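Local coordinates for protein RMD9, mitochondrial (Saccharomyces cerevisiae S288C, PDB 7A9X) that binds a dodecameric RNA motif in the 3'-untranslated regions of yeast mitochondrial mRNAs and takes part in their processing or stability, at residues T369-N374 with R384-I389; H415-I420 with I449-N454; Q474-A479 with P553-T558; W491-R496 with Y572-E577. All coordinates share one frame; numbering follows the deposited sequence.

Contact 1. Residues T369-N374 with R384-I389; sequences TIFFEN and RKLQEI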
# COMPACT_ATOMS: atom_id res chain seq x y z
N THR A 369 14.34 2.17 6.82
CA THR A 369 14.52 3.50 6.25
C THR A 369 14.98 4.48 7.32
O THR A 369 15.91 5.26 7.10
CB THR A 369 13.21 3.97 5.61
OG1 THR A 369 12.84 3.06 4.57
CG2 THR A 369 13.37 5.36 5.02
N ILE A 370 14.36 4.42 8.50
CA ILE A 370 14.81 5.24 9.62
C ILE A 370 16.18 4.80 10.10
O ILE A 370 17.03 5.63 10.46
CB ILE A 370 13.76 5.19 10.75
CG1 ILE A 370 12.42 5.75 10.25
CG2 ILE A 370 14.25 5.96 11.97
CD1 ILE A 370 11.26 5.51 11.19
N PHE A 371 16.45 3.49 10.10
CA PHE A 371 17.74 2.98 10.55
C PHE A 371 18.88 3.59 9.74
O PHE A 371 19.80 4.20 10.29
CB PHE A 371 17.78 1.46 10.48
CG PHE A 371 19.11 0.87 10.89
CD1 PHE A 371 20.13 0.68 9.96
CD2 PHE A 371 19.35 0.52 12.20
CE1 PHE A 371 21.35 0.15 10.34
CE2 PHE A 371 20.57 -0.01 12.59
CZ PHE A 371 21.57 -0.19 11.66
N PHE A 372 18.84 3.42 8.42
CA PHE A 372 19.95 3.85 7.59
C PHE A 372 19.99 5.36 7.39
O PHE A 372 21.00 5.87 6.89
CB PHE A 372 19.91 3.12 6.25
CG PHE A 372 20.27 1.66 6.35
CD1 PHE A 372 21.60 1.27 6.34
CD2 PHE A 372 19.29 0.70 6.49
CE1 PHE A 372 21.94 -0.07 6.45
CE2 PHE A 372 19.63 -0.64 6.60
CZ PHE A 372 20.95 -1.02 6.58
N GLU A 373 18.94 6.09 7.76
CA GLU A 373 19.08 7.54 7.88
C GLU A 373 19.85 7.91 9.14
O GLU A 373 20.67 8.83 9.13
CB GLU A 373 17.71 8.22 7.87
CG GLU A 373 17.01 8.19 6.53
CD GLU A 373 15.71 8.96 6.54
OE1 GLU A 373 15.43 9.63 7.56
OE2 GLU A 373 14.97 8.88 5.54
N ASN A 374 19.60 7.18 10.23
CA ASN A 374 20.31 7.43 11.48
C ASN A 374 21.79 7.07 11.36
O ASN A 374 22.66 7.85 11.76
CB ASN A 374 19.64 6.65 12.62
CG ASN A 374 20.24 6.97 13.97
OD1 ASN A 374 20.02 8.05 14.51
ND2 ASN A 374 20.98 6.03 14.53
N ARG A 384 27.06 -3.38 13.95
CA ARG A 384 26.83 -4.03 15.23
C ARG A 384 25.36 -3.94 15.63
O ARG A 384 24.79 -4.90 16.17
CB ARG A 384 27.73 -3.41 16.31
CG ARG A 384 27.29 -3.70 17.73
CD ARG A 384 28.43 -3.51 18.73
NE ARG A 384 29.27 -2.36 18.42
CZ ARG A 384 28.98 -1.10 18.74
NH1 ARG A 384 29.81 -0.13 18.41
NH2 ARG A 384 27.85 -0.82 19.38
N LYS A 385 24.71 -2.81 15.34
CA LYS A 385 23.29 -2.67 15.66
C LYS A 385 22.44 -3.58 14.78
O LYS A 385 21.42 -4.11 15.24
CB LYS A 385 22.86 -1.22 15.51
CG LYS A 385 21.52 -0.90 16.16
CD LYS A 385 21.61 -0.95 17.68
CE LYS A 385 20.29 -0.56 18.33
NZ LYS A 385 20.39 -0.50 19.82
N LEU A 386 22.83 -3.77 13.51
CA LEU A 386 22.11 -4.69 12.64
C LEU A 386 22.15 -6.11 13.18
O LEU A 386 21.14 -6.83 13.13
CB LEU A 386 22.68 -4.64 11.22
CG LEU A 386 22.31 -3.44 10.35
CD1 LEU A 386 23.07 -3.50 9.03
CD2 LEU A 386 20.81 -3.41 10.10
N GLN A 387 23.30 -6.54 13.69
CA GLN A 387 23.41 -7.89 14.25
C GLN A 387 22.48 -8.06 15.43
O GLN A 387 21.86 -9.12 15.60
CB GLN A 387 24.86 -8.17 14.65
CG GLN A 387 25.82 -8.24 13.48
CD GLN A 387 27.26 -8.40 13.93
OE1 GLN A 387 27.61 -8.06 15.06
NE2 GLN A 387 28.11 -8.91 13.04
N GLU A 388 22.36 -7.03 16.27
CA GLU A 388 21.40 -7.08 17.37
C GLU A 388 19.97 -7.16 16.85
O GLU A 388 19.13 -7.87 17.41
CB GLU A 388 21.59 -5.86 18.28
CG GLU A 388 20.56 -5.74 19.39
CD GLU A 388 20.74 -4.47 20.21
OE1 GLU A 388 21.87 -3.93 20.24
OE2 GLU A 388 19.75 -4.00 20.81
N ILE A 389 19.69 -6.44 15.76
CA ILE A 389 18.36 -6.49 15.15
C ILE A 389 18.10 -7.87 14.56
O ILE A 389 16.99 -8.41 14.70
CB ILE A 389 18.24 -5.38 14.09
CG1 ILE A 389 18.31 -4.00 14.75
CG2 ILE A 389 16.95 -5.52 13.30
CD1 ILE A 389 18.44 -2.85 13.78

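Contact 2. Residues H415-I420 with I449-N454; sequences HERSII and IDNTNN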
# COMPACT_ATOMS: atom_id res chain seq x y z
N HIS A 415 27.63 2.13 0.83
CA HIS A 415 28.53 1.95 -0.31
C HIS A 415 29.71 1.05 0.04
O HIS A 415 30.87 1.37 -0.21
CB HIS A 415 29.04 3.30 -0.84
CG HIS A 415 27.96 4.20 -1.35
ND1 HIS A 415 27.23 3.92 -2.49
CD2 HIS A 415 27.50 5.39 -0.89
CE1 HIS A 415 26.36 4.89 -2.70
NE2 HIS A 415 26.50 5.80 -1.75
N GLU A 416 29.41 -0.11 0.64
CA GLU A 416 30.44 -1.07 1.02
C GLU A 416 30.02 -2.47 0.59
O GLU A 416 28.84 -2.82 0.65
CB GLU A 416 30.73 -1.03 2.53
CG GLU A 416 29.58 -1.46 3.42
CD GLU A 416 29.98 -1.53 4.88
OE1 GLU A 416 31.05 -0.99 5.23
OE2 GLU A 416 29.24 -2.13 5.68
N ARG A 417 31.01 -3.26 0.17
CA ARG A 417 30.74 -4.60 -0.36
C ARG A 417 30.51 -5.61 0.75
O ARG A 417 29.80 -6.60 0.55
CB ARG A 417 31.89 -5.04 -1.25
CG ARG A 417 31.69 -6.38 -1.95
CD ARG A 417 32.90 -6.74 -2.79
NE ARG A 417 32.67 -7.94 -3.60
CZ ARG A 417 33.05 -9.16 -3.25
NH1 ARG A 417 33.67 -9.36 -2.10
NH2 ARG A 417 32.81 -10.19 -4.06
N SER A 418 31.10 -5.38 1.93
CA SER A 418 30.99 -6.34 3.03
C SER A 418 29.53 -6.55 3.43
O SER A 418 29.13 -7.68 3.73
CB SER A 418 31.80 -5.85 4.23
OG SER A 418 31.25 -4.65 4.74
N ILE A 419 28.74 -5.48 3.45
CA ILE A 419 27.34 -5.62 3.85
C ILE A 419 26.54 -6.34 2.78
O ILE A 419 25.52 -6.98 3.09
CB ILE A 419 26.74 -4.23 4.17
CG1 ILE A 419 25.47 -4.39 5.01
CG2 ILE A 419 26.47 -3.44 2.90
CD1 ILE A 419 25.71 -5.01 6.37
N ILE A 420 26.97 -6.28 1.52
CA ILE A 420 26.29 -7.02 0.46
C ILE A 420 26.53 -8.51 0.61
O ILE A 420 25.59 -9.32 0.56
CB ILE A 420 26.75 -6.51 -0.92
CG1 ILE A 420 26.55 -5.00 -1.03
CG2 ILE A 420 26.01 -7.23 -2.04
CD1 ILE A 420 27.03 -4.41 -2.34
N ILE A 449 28.75 0.25 -5.13
CA ILE A 449 30.11 -0.01 -4.70
C ILE A 449 31.03 0.06 -5.90
O ILE A 449 30.62 -0.17 -7.05
CB ILE A 449 30.25 -1.37 -3.98
CG1 ILE A 449 29.86 -2.51 -4.93
CG2 ILE A 449 29.42 -1.39 -2.71
CD1 ILE A 449 30.13 -3.89 -4.37
N ASP A 450 32.30 0.37 -5.64
CA ASP A 450 33.32 0.34 -6.68
C ASP A 450 34.09 -0.97 -6.70
O ASP A 450 34.63 -1.34 -7.74
CB ASP A 450 34.29 1.51 -6.51
CG ASP A 450 33.60 2.85 -6.57
OD1 ASP A 450 32.37 2.87 -6.81
OD2 ASP A 450 34.27 3.88 -6.38
N ASN A 451 34.13 -1.68 -5.57
CA ASN A 451 34.90 -2.92 -5.44
C ASN A 451 34.11 -4.08 -6.04
O ASN A 451 33.58 -4.96 -5.36
CB ASN A 451 35.25 -3.17 -3.98
CG ASN A 451 36.15 -4.37 -3.79
OD1 ASN A 451 36.83 -4.81 -4.73
ND2 ASN A 451 36.17 -4.92 -2.58
N THR A 452 34.03 -4.07 -7.37
CA THR A 452 33.41 -5.15 -8.12
C THR A 452 33.89 -5.06 -9.56
O THR A 452 34.49 -4.06 -9.98
CB THR A 452 31.88 -5.10 -8.05
OG1 THR A 452 31.32 -6.14 -8.86
CG2 THR A 452 31.36 -3.76 -8.54
N ASN A 453 33.63 -6.12 -10.32
CA ASN A 453 34.07 -6.23 -11.71
C ASN A 453 32.89 -6.61 -12.59
O ASN A 453 31.80 -6.93 -12.10
CB ASN A 453 35.21 -7.24 -11.86
CG ASN A 453 34.93 -8.55 -11.14
OD1 ASN A 453 33.78 -8.91 -10.90
ND2 ASN A 453 35.99 -9.27 -10.78
N ASN A 454 33.11 -6.58 -13.90
CA ASN A 454 32.08 -7.00 -14.84
C ASN A 454 31.77 -8.49 -14.73
O ASN A 454 30.70 -8.92 -15.19
CB ASN A 454 32.50 -6.66 -16.27
CG ASN A 454 32.46 -5.17 -16.55
OD1 ASN A 454 32.46 -4.35 -15.63
ND2 ASN A 454 32.42 -4.80 -17.83

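Contact 3. Residues Q474-A479 with P553-T558; sequences QYIANA and PYFRAT. With nucleotides of chain B.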
# COMPACT_ATOMS: atom_id res chain seq x y z
N GLN A 474 7.69 -15.69 -17.06
CA GLN A 474 7.54 -15.78 -18.51
C GLN A 474 8.70 -15.11 -19.23
O GLN A 474 9.45 -15.76 -19.97
CB GLN A 474 6.21 -15.16 -18.93
CG GLN A 474 5.06 -15.51 -18.01
CD GLN A 474 3.90 -14.55 -18.16
OE1 GLN A 474 3.31 -14.11 -17.16
NE2 GLN A 474 3.56 -14.22 -19.39
N TYR A 475 8.87 -13.81 -19.02
CA TYR A 475 9.87 -13.03 -19.74
C TYR A 475 10.58 -12.11 -18.76
O TYR A 475 10.40 -12.20 -17.54
CB TYR A 475 9.21 -12.28 -20.90
CG TYR A 475 8.26 -13.13 -21.72
CD1 TYR A 475 8.73 -14.08 -22.61
CD2 TYR A 475 6.88 -12.99 -21.58
CE1 TYR A 475 7.86 -14.87 -23.35
CE2 TYR A 475 6.00 -13.77 -22.31
CZ TYR A 475 6.49 -14.70 -23.20
OH TYR A 475 5.62 -15.48 -23.93
N ILE A 476 11.41 -11.21 -19.30
CA ILE A 476 12.20 -10.30 -18.48
C ILE A 476 11.41 -9.01 -18.28
O ILE A 476 11.05 -8.34 -19.25
CB ILE A 476 13.56 -10.01 -19.14
CG1 ILE A 476 14.41 -11.28 -19.17
CG2 ILE A 476 14.27 -8.89 -18.41
CD1 ILE A 476 15.80 -11.06 -19.73
N ALA A 477 11.14 -8.67 -17.03
CA ALA A 477 10.35 -7.50 -16.70
C ALA A 477 11.24 -6.26 -16.61
O ALA A 477 12.47 -6.32 -16.69
CB ALA A 477 9.59 -7.72 -15.40
N ASN A 478 10.59 -5.10 -16.45
CA ASN A 478 11.32 -3.84 -16.33
C ASN A 478 12.20 -3.82 -15.09
O ASN A 478 13.34 -3.33 -15.14
CB ASN A 478 10.35 -2.66 -16.31
CG ASN A 478 9.83 -2.31 -17.69
OD1 ASN A 478 10.42 -2.68 -18.71
ND2 ASN A 478 8.72 -1.59 -17.73
N ALA A 479 11.71 -4.36 -13.97
CA ALA A 479 12.49 -4.34 -12.74
C ALA A 479 13.77 -5.14 -12.87
O ALA A 479 14.77 -4.83 -12.22
CB ALA A 479 11.65 -4.87 -11.57
N PRO A 553 15.47 -11.00 -27.08
CA PRO A 553 14.36 -11.91 -27.41
C PRO A 553 13.59 -12.42 -26.20
O PRO A 553 12.45 -12.88 -26.35
CB PRO A 553 15.05 -13.07 -28.15
CG PRO A 553 16.48 -12.98 -27.74
CD PRO A 553 16.75 -11.52 -27.61
N TYR A 554 14.17 -12.35 -25.00
CA TYR A 554 13.49 -12.77 -23.78
C TYR A 554 12.76 -11.63 -23.09
O TYR A 554 12.26 -11.82 -21.97
CB TYR A 554 14.49 -13.42 -22.82
CG TYR A 554 15.20 -14.62 -23.40
CD1 TYR A 554 14.62 -15.88 -23.38
CD2 TYR A 554 16.46 -14.49 -23.98
CE1 TYR A 554 15.26 -16.98 -23.91
CE2 TYR A 554 17.11 -15.59 -24.52
CZ TYR A 554 16.51 -16.83 -24.48
OH TYR A 554 17.15 -17.92 -25.01
N PHE A 555 12.67 -10.46 -23.72
CA PHE A 555 12.05 -9.31 -23.09
C PHE A 555 10.53 -9.47 -23.02
O PHE A 555 9.93 -10.18 -23.84
CB PHE A 555 12.39 -8.03 -23.86
CG PHE A 555 13.77 -7.51 -23.61
CD1 PHE A 555 14.62 -8.13 -22.71
CD2 PHE A 555 14.22 -6.37 -24.27
CE1 PHE A 555 15.90 -7.63 -22.48
CE2 PHE A 555 15.49 -5.87 -24.04
CZ PHE A 555 16.33 -6.50 -23.14
N ARG A 556 9.92 -8.81 -22.04
CA ARG A 556 8.46 -8.76 -21.99
C ARG A 556 7.91 -8.08 -23.23
O ARG A 556 6.87 -8.48 -23.76
CB ARG A 556 8.00 -8.04 -20.73
CG ARG A 556 6.75 -8.62 -20.09
CD ARG A 556 7.10 -9.80 -19.19
NE ARG A 556 5.93 -10.31 -18.47
CZ ARG A 556 5.98 -11.25 -17.53
NH1 ARG A 556 4.87 -11.65 -16.93
NH2 ARG A 556 7.15 -11.78 -17.20
N ALA A 557 8.61 -7.05 -23.72
CA ALA A 557 8.24 -6.33 -24.93
C ALA A 557 9.50 -5.72 -25.52
O ALA A 557 10.41 -5.32 -24.78
CB ALA A 557 7.20 -5.25 -24.65
N THR A 558 9.56 -5.66 -26.85
CA THR A 558 10.74 -5.09 -27.49
C THR A 558 10.82 -3.58 -27.32
O THR A 558 11.87 -2.99 -27.62
CB THR A 558 10.77 -5.45 -28.98
OG1 THR A 558 9.82 -4.66 -29.69
CG2 THR A 558 10.46 -6.93 -29.17
P C B 12 13.94 -0.26 -7.69
OP1 C B 12 15.07 0.50 -8.28
OP2 C B 12 13.23 0.27 -6.50
O5' C B 12 12.88 -0.52 -8.84
C5' C B 12 13.31 -0.85 -10.16
C4' C B 12 12.27 -0.52 -11.20
O4' C B 12 11.23 -1.54 -11.20
C3' C B 12 11.55 0.82 -11.04
O3' C B 12 11.36 1.42 -12.33
C2' C B 12 10.20 0.43 -10.45
O2' C B 12 9.15 1.33 -10.75
C1' C B 12 9.96 -0.94 -11.09
N1 C B 12 9.09 -1.82 -10.30
C2 C B 12 8.06 -2.51 -10.94
O2 C B 12 7.91 -2.35 -12.16
N3 C B 12 7.26 -3.33 -10.23
C4 C B 12 7.45 -3.47 -8.92
N4 C B 12 6.63 -4.29 -8.26
C5 C B 12 8.49 -2.79 -8.23
C6 C B 12 9.28 -1.98 -8.95

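Contact 4. Residues W491-R496 with Y572-E577; sequences WSQSKR and YPILNE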
# COMPACT_ATOMS: atom_id res chain seq x y z
N TRP A 491 25.93 3.89 -12.13
CA TRP A 491 27.25 3.96 -11.50
C TRP A 491 28.23 4.75 -12.37
O TRP A 491 28.99 5.57 -11.86
CB TRP A 491 27.78 2.55 -11.24
CG TRP A 491 29.17 2.50 -10.65
CD1 TRP A 491 29.50 2.48 -9.33
CD2 TRP A 491 30.40 2.48 -11.38
NE1 TRP A 491 30.87 2.44 -9.18
CE2 TRP A 491 31.44 2.44 -10.43
CE3 TRP A 491 30.72 2.48 -12.74
CZ2 TRP A 491 32.79 2.41 -10.80
CZ3 TRP A 491 32.06 2.45 -13.10
CH2 TRP A 491 33.07 2.41 -12.14
N SER A 492 28.21 4.51 -13.68
CA SER A 492 29.11 5.24 -14.57
C SER A 492 28.75 6.73 -14.61
O SER A 492 29.64 7.58 -14.52
CB SER A 492 29.06 4.65 -15.98
OG SER A 492 29.36 3.26 -15.96
N GLN A 493 27.46 7.05 -14.74
CA GLN A 493 27.05 8.44 -14.67
C GLN A 493 27.42 9.07 -13.33
O GLN A 493 27.81 10.24 -13.28
CB GLN A 493 25.54 8.56 -14.91
CG GLN A 493 25.01 9.99 -14.93
CD GLN A 493 25.46 10.77 -16.15
OE1 GLN A 493 25.37 10.28 -17.28
NE2 GLN A 493 25.96 11.98 -15.93
N SER A 494 27.33 8.30 -12.24
CA SER A 494 27.68 8.83 -10.93
C SER A 494 29.16 9.20 -10.86
O SER A 494 29.52 10.30 -10.43
CB SER A 494 27.33 7.82 -9.84
OG SER A 494 27.83 8.24 -8.58
N LYS A 495 30.04 8.29 -11.29
CA LYS A 495 31.47 8.57 -11.23
C LYS A 495 31.86 9.65 -12.23
O LYS A 495 32.81 10.41 -11.98
CB LYS A 495 32.27 7.30 -11.48
CG LYS A 495 32.09 6.25 -10.39
CD LYS A 495 32.41 6.82 -9.02
CE LYS A 495 31.99 5.86 -7.91
NZ LYS A 495 32.22 6.44 -6.56
N ARG A 496 31.15 9.76 -13.35
CA ARG A 496 31.42 10.83 -14.30
C ARG A 496 31.06 12.19 -13.71
O ARG A 496 31.83 13.15 -13.83
CB ARG A 496 30.64 10.59 -15.60
CG ARG A 496 30.70 11.74 -16.59
CD ARG A 496 32.07 11.84 -17.25
NE ARG A 496 32.33 10.72 -18.15
CZ ARG A 496 31.87 10.64 -19.40
NH1 ARG A 496 31.13 11.62 -19.90
NH2 ARG A 496 32.16 9.58 -20.15
N TYR A 572 20.24 9.68 -18.21
CA TYR A 572 21.66 9.42 -17.97
C TYR A 572 22.40 9.66 -19.29
O TYR A 572 22.57 8.74 -20.09
CB TYR A 572 21.88 8.00 -17.45
CG TYR A 572 21.17 7.74 -16.13
CD1 TYR A 572 21.80 8.03 -14.92
CD2 TYR A 572 19.89 7.22 -16.10
CE1 TYR A 572 21.16 7.80 -13.72
CE2 TYR A 572 19.24 6.99 -14.90
CZ TYR A 572 19.88 7.28 -13.71
OH TYR A 572 19.24 7.05 -12.51
N PRO A 573 22.84 10.90 -19.53
CA PRO A 573 23.38 11.24 -20.85
C PRO A 573 24.68 10.53 -21.21
O PRO A 573 25.08 10.58 -22.38
CB PRO A 573 23.60 12.76 -20.76
CG PRO A 573 22.72 13.21 -19.62
CD PRO A 573 22.74 12.07 -18.65
N ILE A 574 25.35 9.87 -20.26
CA ILE A 574 26.56 9.14 -20.59
C ILE A 574 26.25 7.96 -21.52
O ILE A 574 27.16 7.41 -22.14
CB ILE A 574 27.29 8.67 -19.32
CG1 ILE A 574 28.72 8.24 -19.63
CG2 ILE A 574 26.51 7.54 -18.64
CD1 ILE A 574 29.50 7.76 -18.43
N LEU A 575 24.98 7.57 -21.62
CA LEU A 575 24.60 6.52 -22.56
C LEU A 575 24.62 7.01 -24.00
O LEU A 575 24.74 6.19 -24.92
CB LEU A 575 23.22 5.98 -22.19
CG LEU A 575 22.92 4.52 -22.52
CD1 LEU A 575 23.97 3.62 -21.91
CD2 LEU A 575 21.54 4.15 -22.01
N ASN A 576 24.51 8.32 -24.23
CA ASN A 576 24.47 8.84 -25.59
C ASN A 576 25.79 8.63 -26.32
O ASN A 576 25.80 8.47 -27.55
CB ASN A 576 24.12 10.33 -25.58
CG ASN A 576 22.64 10.58 -25.40
OD1 ASN A 576 21.80 9.89 -26.00
ND2 ASN A 576 22.29 11.57 -24.59
N GLU A 577 26.91 8.61 -25.60
CA GLU A 577 28.20 8.44 -26.26
C GLU A 577 28.52 6.98 -26.56
O GLU A 577 29.54 6.71 -27.21
CB GLU A 577 29.32 9.04 -25.40
CG GLU A 577 29.38 8.52 -23.98
CD GLU A 577 30.31 9.34 -23.10
OE1 GLU A 577 31.51 9.01 -23.03
OE2 GLU A 577 29.83 10.32 -22.49

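Contact 1. Residues T369-N374 with R384-I389
Phe-371 and Leu-386 form the centre of a buried, apolar helix-to-helix contact, in which the end of helix 357-374 packs against helix 379-396. The two short segments run almost antiparallel, at 158°, with their axes 12.2 Å apart, so bulky side chains must bridge the interval. Phe-371 does most of this: with CG anti to its backbone N (chi1 178°), its ring is carried straight across to the other helix. Methyl CD2 of Leu-386 lies over one face of that ring, 4.0 Å from the centroid, in a CH-pi contact, while CG of Leu-386 comes within 3.6 Å of CZ of Phe-371. At the ring edge, Lys-385 offers its aliphatic root, CG standing 3.8 Å from CE2 of Phe-371; the lysine chain then bends at chi2 and leads its ammonium toward long, weak pairings with Glu-388 and Asp-338. CD1 of Ile-389 meets the same CE2 of Phe-371 at 3.7 Å. Phe-372 adds a lighter touch, its CZ 4.1 Å from CD1 of Leu-386. Replacing Phe-371 by alanine would probably open a gap between the helices and take away the ring against which Leu-386 and Ile-389 pack from this side. Met-407 of helix 401-410 packs on Phe-372 and Leu-386, continuing the apolar layer. Two antiparallel helices joined by a short turn are the hallmark of the pentatricopeptide repeat, consistent with this hairpin being the sixth repeat.

Contact 2. Residues H415-I420 with I449-N454
Ile-449 is pressed against the start of helix 417-429 and gives up more surface here than any other residue of the two segments; Arg-417 and Asn-451 come next. The isoleucine uses its two branches separately. CG2 of Ile-449 rests on the backbone leading into the helix, 3.5 Å from atom C of Glu-416 and 3.7 Å from atom C of His-415. The longer branch, set between the backbone N and the carbonyl carbon by a chi1 of 61°, sends CD1 of Ile-449 to meet CD1 of Ile-420 tip to tip at 3.7 Å. The same CD1 of Ile-449 lies 3.8 Å from CB of Arg-417, so it touches two residues of the first helical turn.

Arg-417 continues from there as an extended chain that crosses over Asn-451. CD of Arg-417 is 3.2 Å from the backbone O of Asn-451 and 3.7 Å from ND2 of the same residue, contacts of a methylene with polar atoms. The guanidinium and the amide are inclined by 51° and do not stack. The charge of Arg-417 is answered within its own helix, where NH1 makes a salt bridge with Asp-421. Asn-451 sits at the centre of an inverse gamma turn, and two residues later OD1 of Asn-453, at the N-cap of helix 454-470, accepts from N of Glu-456.

Between the two segments the fit is thus van der Waals packing, the arginine contributing its carbon chain, while a hydrogen bond between ND1 of His-415 and O of Ser-448, just before the second segment, adds a polar tie between the probable seventh and eighth repeats.

Contact 3. Residues Q474-A479 with P553-T558
The guanidinium of Arg-556 has CD2 of Tyr-475 and NE2 of Gln-474 over the same face, and at its edge, in plane, the backbone O of Tyr-475. The ring of Tyr-475 in turn receives CD of Arg-556 at its own edge, with the ring and guanidinium planes 89° apart. A bend at chi2 (83°) folds the arginine back across the loop at 474-476, where NH2 of Arg-556 makes a weak hydrogen bond of 3.3 Å to O of Tyr-475. OE1 of Gln-474 approaches NH1 of Arg-556 to 2.9 Å, but at an angle too poor for a hydrogen bond; its partial negative charge may still favour the cation.

Beside these side chains lies an isolated beta bridge, in a chain of helices and loops without regular strands. Ile-476 pairs with Phe-555 by bonding to both of its neighbours: N of Ile-476 donates to O of Tyr-554 at 2.9 Å, in the plane of the Tyr-554 carbonyl, and O of Ile-476 accepts from N of Arg-556 at 3.0 Å, the donor tilted 26° from the carbonyl plane of Ile-476. The bridge ties the approach to helix 478-486 to the loop between helices 540-551 and 559-563. Next to it, CB of Ile-476 meets CD1 of Phe-555 at 4.2 Å, and both side chains also pack on Leu-481. Ala-477 takes the N-cap position, and in the first turn CB of Ala-479 lies 3.4 Å from O4' of C12 of chain B, placing this helix start against the bound RNA.

Contact 4. Residues W491-R496 with Y572-E577
Ser-492, Gln-493 and Arg-496 line the side of helix 489-502 that faces the 3-10 segment 573-575, a helix packed against a 3-10 turn at the surface of the C-terminal helical region. Ser-492 comes first and contributes its CB, 4.0 Å from CD1 of Ile-574, while its hydroxyl is hydrogen-bonded to O of Thr-488. One residue on, Gln-493 bends at chi2 (70°) and brings OE1 to the backbone N of Ile-574, a 3.0 Å hydrogen bond with a C=O...N angle of 164°. Its NE2 is hydrogen-bonded to OD2 of Asp-497, which helps fix the amide's rotation. CG of Gln-493 touches the ring edge of Tyr-572, 3.8 Å from CD1; that tyrosine also packs on a uracil base of the bound RNA. A turn later, Arg-496 lays one guanidinium face over CD1 of Ile-574 and forms a two-pronged salt bridge, NH1 of Arg-496 reaching OE2 of Glu-577 on its syn side at 3.2 Å. A leucine in place of Arg-496 would probably leave the carboxylate of Glu-577 without this countercharge and take the flat guanidinium off the Ile-574 methyl. The second prong, NH2 of Arg-496, meets OE1 of Glu-577 at 3.0 Å from above the carboxylate plane.

In the fold
Polarity rises from the helical core toward the surface in this set. Contact 1 is the buried member, helix on helix and apolar; contact 2 is partly buried and mixes isoleucine packing with an arginine chain; contact 3 relies on backbone bonds between loops; contact 4, at the surface, adds a salt bridge. Contacts 1 and 2 touch through CD1 of Leu-386 and CD1 of Ile-419, 4.0 Å apart. Contacts 2 and 4 are joined by a hydrogen bond between OD1 of Asp-450 and NE1 of Trp-491, with NZ of Lys-495 close to the same carboxylate. Contacts 3 and 4 alternate along the chain, contact 3 tying the approach to helix 478-486, and contact 4 helix 489-502, to the C-terminal region.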